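Actin-related protein 8 (Homo sapiens, PDB 4FO0) binds ATP without polymerising and serves as a proposed core subunit of the INO80 chromatin remodeller, involved in transcriptional regulation, DNA replication and probably DNA repair. Local coordinates at residues M220-M225 with R575-F580. Residues are numbered along the deposited sequence; the frame is centred on the assembly and turned at random.
Sequences MILMKM and REWQRF
Trp577 lays its indole against the side chains of Leu222 and Met223. Leu222 touches it low, at the root of the indole: CD1 of Leu222 lies 3.7 Å from CB of Trp577 and 3.9 Å from its CG, and the two side chains cross at about a right angle. Met223 comes in at the pyrrole edge instead, near the ring plane, with its CG 3.8 Å from CD1 of Trp577. From there the methionine chain bends twice, at chi2 and chi3. SD of Met223 ends up 5.4 Å from the centroid of the five-membered ring of Trp577 and 84° off the ring normal, an edge-on Met-aromatic contact; the same sulfur brushes CB of Gln578 at 4.3 Å, on the more exposed side of the interface.

What sets the indole in place is first its own torsion: CG stands anti to the backbone N (chi1 -175°), carrying the ring across to helix 211-225. There NE1 donates a hydrogen bond to OD1 of Asn219, which gives the buried N-H its partner and fixes how the ring is turned. Lys215 and Val218 of that helix also touch the Trp577 side chain, as does Leu585 of helix 583-588. Leu222 also rests on Ile230 of strand 229-234.

No hydrogen bond links 220-225 to 575-580, whose axes pass 10.0 Å apart at 95°. This is nearly perpendicular apolar helix packing, joining helix 574-580, near the C-terminus, to helix 211-225 within the actin fold, beside the sheet in which strand 572-573 pairs antiparallel with strand 229-234.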
ATOM      1  N   MET A 220     -22.335  -2.351  -6.612  1.00 38.14           N
ATOM      2  CA  MET A 220     -21.817  -3.642  -6.996  1.00 36.63           C
ATOM      3  C   MET A 220     -22.023  -4.649  -5.863  1.00 40.10           C
ATOM      4  O   MET A 220     -22.545  -5.739  -6.086  1.00 46.34           O
ATOM      5  CB  MET A 220     -20.340  -3.539  -7.391  1.00 36.77           C
ATOM      6  CG  MET A 220     -19.771  -4.865  -7.814  1.00 44.00           C
ATOM      7  SD  MET A 220     -17.992  -5.006  -7.659  1.00 60.32           S
ATOM      8  CE  MET A 220     -17.702  -4.428  -5.986  1.00 43.88           C
ATOM      9  N   ILE A 221     -21.613  -4.286  -4.651  1.00 27.63           N
ATOM     10  CA  ILE A 221     -21.773  -5.170  -3.495  1.00 41.18           C
ATOM     11  C   ILE A 221     -23.214  -5.648  -3.296  1.00 43.75           C
ATOM     12  O   ILE A 221     -23.481  -6.843  -3.161  1.00 39.70           O
ATOM     13  CB  ILE A 221     -21.367  -4.473  -2.189  1.00 45.28           C
ATOM     14  CG1 ILE A 221     -19.898  -4.069  -2.227  1.00 42.12           C
ATOM     15  CG2 ILE A 221     -21.616  -5.401  -1.032  1.00 33.54           C
ATOM     16  CD1 ILE A 221     -19.006  -5.227  -2.506  1.00 48.23           C
ATOM     17  N   LEU A 222     -24.139  -4.696  -3.264  1.00 42.18           N
ATOM     18  CA  LEU A 222     -25.532  -4.989  -2.969  1.00 42.51           C
ATOM     19  C   LEU A 222     -26.280  -5.615  -4.148  1.00 44.97           C
ATOM     20  O   LEU A 222     -26.894  -6.677  -4.011  1.00 42.21           O
ATOM     21  CB  LEU A 222     -26.242  -3.714  -2.493  1.00 42.59           C
ATOM     22  CG  LEU A 222     -25.735  -3.195  -1.147  1.00 35.54           C
ATOM     23  CD1 LEU A 222     -26.487  -1.958  -0.746  1.00 48.72           C
ATOM     24  CD2 LEU A 222     -25.862  -4.269  -0.078  1.00 41.29           C
ATOM     25  N   MET A 223     -26.208  -4.964  -5.305  1.00 37.77           N
ATOM     26  CA  MET A 223     -26.994  -5.369  -6.465  1.00 38.92           C
ATOM     27  C   MET A 223     -26.369  -6.488  -7.308  1.00 44.54           C
ATOM     28  O   MET A 223     -27.058  -7.406  -7.730  1.00 51.72           O
ATOM     29  CB  MET A 223     -27.316  -4.157  -7.356  1.00 29.81           C
ATOM     30  CG  MET A 223     -28.160  -3.065  -6.700  1.00 40.41           C
ATOM     31  SD  MET A 223     -29.663  -3.647  -5.853  1.00 57.36           S
ATOM     32  CE  MET A 223     -28.945  -4.337  -4.370  1.00 47.87           C
ATOM     33  N   LYS A 224     -25.074  -6.407  -7.569  1.00 46.67           N
ATOM     34  CA  LYS A 224     -24.438  -7.365  -8.470  1.00 44.69           C
ATOM     35  C   LYS A 224     -23.957  -8.625  -7.744  1.00 42.45           C
ATOM     36  O   LYS A 224     -24.049  -9.723  -8.268  1.00 48.20           O
ATOM     37  CB  LYS A 224     -23.258  -6.710  -9.196  1.00 42.66           C
ATOM     38  CG  LYS A 224     -23.633  -5.568 -10.107  1.00 46.50           C
ATOM     39  CD  LYS A 224     -23.887  -6.071 -11.517  1.00 65.21           C
ATOM     40  CE  LYS A 224     -24.157  -4.918 -12.470  1.00 74.23           C
ATOM     41  NZ  LYS A 224     -23.060  -3.905 -12.444  1.00 53.04           N
ATOM     42  N   MET A 225     -23.425  -8.465  -6.540  1.00 42.80           N
ATOM     43  CA  MET A 225     -22.839  -9.601  -5.847  1.00 38.54           C
ATOM     44  C   MET A 225     -23.838 -10.284  -4.907  1.00 56.43           C
ATOM     45  O   MET A 225     -23.750 -11.493  -4.675  1.00 49.53           O
ATOM     46  CB  MET A 225     -21.591  -9.180  -5.082  1.00 39.71           C
ATOM     47  CG  MET A 225     -20.350  -9.051  -5.935  1.00 44.27           C
ATOM     48  SD  MET A 225     -18.987  -8.431  -4.938  1.00 47.05           S
ATOM     49  CE  MET A 225     -18.136  -9.936  -4.493  1.00 42.66           C
ATOM     50  N   ARG A 575     -32.831  -3.279  -0.468  1.00 56.52           N
ATOM     51  CA  ARG A 575     -34.033  -2.642  -0.980  1.00 61.03           C
ATOM     52  C   ARG A 575     -34.017  -1.132  -0.797  1.00 53.68           C
ATOM     53  O   ARG A 575     -34.463  -0.394  -1.676  1.00 67.57           O
ATOM     54  CB  ARG A 575     -35.308  -3.267  -0.418  1.00 80.95           C
ATOM     55  CG  ARG A 575     -36.471  -3.190  -1.411  1.00 96.10           C
ATOM     56  CD  ARG A 575     -37.626  -4.089  -1.013  1.00110.53           C
ATOM     57  NE  ARG A 575     -38.218  -3.686   0.260  1.00137.43           N
ATOM     58  CZ  ARG A 575     -39.512  -3.442   0.440  1.00137.74           C
ATOM     59  NH1 ARG A 575     -40.361  -3.562  -0.573  1.00142.14           N
ATOM     60  NH2 ARG A 575     -39.959  -3.082   1.637  1.00115.05           N
ATOM     61  N   GLU A 576     -33.481  -0.669   0.325  1.00 50.26           N
ATOM     62  CA  GLU A 576     -33.290   0.768   0.505  1.00 62.67           C
ATOM     63  C   GLU A 576     -32.385   1.321  -0.598  1.00 63.57           C
ATOM     64  O   GLU A 576     -32.558   2.448  -1.063  1.00 60.44           O
ATOM     65  CB  GLU A 576     -32.694   1.073   1.876  1.00 37.72           C
ATOM     66  CG  GLU A 576     -33.355   0.306   3.018  1.00 62.53           C
ATOM     67  CD  GLU A 576     -32.572   0.398   4.327  1.00 72.35           C
ATOM     68  OE1 GLU A 576     -33.208   0.435   5.402  1.00 78.21           O
ATOM     69  OE2 GLU A 576     -31.323   0.428   4.289  1.00 63.70           O
ATOM     70  N   TRP A 577     -31.422   0.519  -1.025  1.00 64.26           N
ATOM     71  CA  TRP A 577     -30.530   0.941  -2.075  1.00 54.73           C
ATOM     72  C   TRP A 577     -31.221   0.966  -3.401  1.00 60.53           C
ATOM     73  O   TRP A 577     -31.201   1.987  -4.108  1.00 50.39           O
ATOM     74  CB  TRP A 577     -29.312   0.040  -2.148  1.00 45.54           C
ATOM     75  CG  TRP A 577     -28.320   0.532  -3.159  1.00 39.29           C
ATOM     76  CD1 TRP A 577     -28.082   0.029  -4.426  1.00 41.70           C
ATOM     77  CD2 TRP A 577     -27.419   1.676  -3.030  1.00 49.71           C
ATOM     78  NE1 TRP A 577     -27.120   0.755  -5.064  1.00 41.44           N
ATOM     79  CE2 TRP A 577     -26.679   1.756  -4.283  1.00 48.82           C
ATOM     80  CE3 TRP A 577     -27.155   2.599  -2.037  1.00 37.50           C
ATOM     81  CZ2 TRP A 577     -25.724   2.722  -4.506  1.00 44.21           C
ATOM     82  CZ3 TRP A 577     -26.190   3.571  -2.275  1.00 46.58           C
ATOM     83  CH2 TRP A 577     -25.494   3.630  -3.482  1.00 48.05           C
ATOM     84  N   GLN A 578     -31.834  -0.151  -3.765  1.00 51.89           N
ATOM     85  CA  GLN A 578     -32.554  -0.250  -5.021  1.00 45.72           C
ATOM     86  C   GLN A 578     -33.514   0.913  -5.170  1.00 50.34           C
ATOM     87  O   GLN A 578     -33.739   1.412  -6.267  1.00 61.08           O
ATOM     88  CB  GLN A 578     -33.326  -1.563  -5.076  1.00 61.58           C
ATOM     89  CG  GLN A 578     -33.829  -1.930  -6.456  1.00 65.41           C
ATOM     90  CD  GLN A 578     -34.095  -3.413  -6.593  1.00105.69           C
ATOM     91  OE1 GLN A 578     -34.092  -4.148  -5.609  1.00 92.13           O
ATOM     92  NE2 GLN A 578     -34.327  -3.860  -7.820  1.00107.12           N
ATOM     93  N   ARG A 579     -34.080   1.338  -4.051  1.00 62.09           N
ATOM     94  CA  ARG A 579     -35.087   2.383  -4.043  1.00 56.31           C
ATOM     95  C   ARG A 579     -34.444   3.755  -4.134  1.00 55.96           C
ATOM     96  O   ARG A 579     -34.645   4.479  -5.100  1.00 66.48           O
ATOM     97  CB  ARG A 579     -35.922   2.292  -2.772  1.00 63.44           C
ATOM     98  CG  ARG A 579     -37.259   1.602  -2.950  1.00 90.19           C
ATOM     99  CD  ARG A 579     -38.352   2.350  -2.208  1.00 90.09           C
ATOM    100  NE  ARG A 579     -38.974   1.523  -1.183  1.00 97.73           N
ATOM    101  CZ  ARG A 579     -38.803   0.211  -1.079  1.00110.05           C
ATOM    102  NH1 ARG A 579     -38.025  -0.427  -1.939  1.00 90.16           N
ATOM    103  NH2 ARG A 579     -39.411  -0.462  -0.113  1.00107.01           N
ATOM    104  N   PHE A 580     -33.672   4.110  -3.116  1.00 53.97           N
ATOM    105  CA  PHE A 580     -33.245   5.485  -2.926  1.00 48.83           C
ATOM    106  C   PHE A 580     -31.820   5.682  -3.404  1.00 70.42           C
ATOM    107  O   PHE A 580     -31.379   6.805  -3.626  1.00 66.64           O
ATOM    108  CB  PHE A 580     -33.348   5.866  -1.458  1.00 61.10           C
ATOM    109  CG  PHE A 580     -34.731   5.746  -0.904  1.00 69.08           C
ATOM    110  CD1 PHE A 580     -35.600   6.814  -0.954  1.00 69.27           C
ATOM    111  CD2 PHE A 580     -35.160   4.564  -0.339  1.00 73.33           C
ATOM    112  CE1 PHE A 580     -36.876   6.708  -0.446  1.00 63.01           C
ATOM    113  CE2 PHE A 580     -36.433   4.450   0.170  1.00 84.98           C
ATOM    114  CZ  PHE A 580     -37.293   5.525   0.116  1.00 85.09           C
TER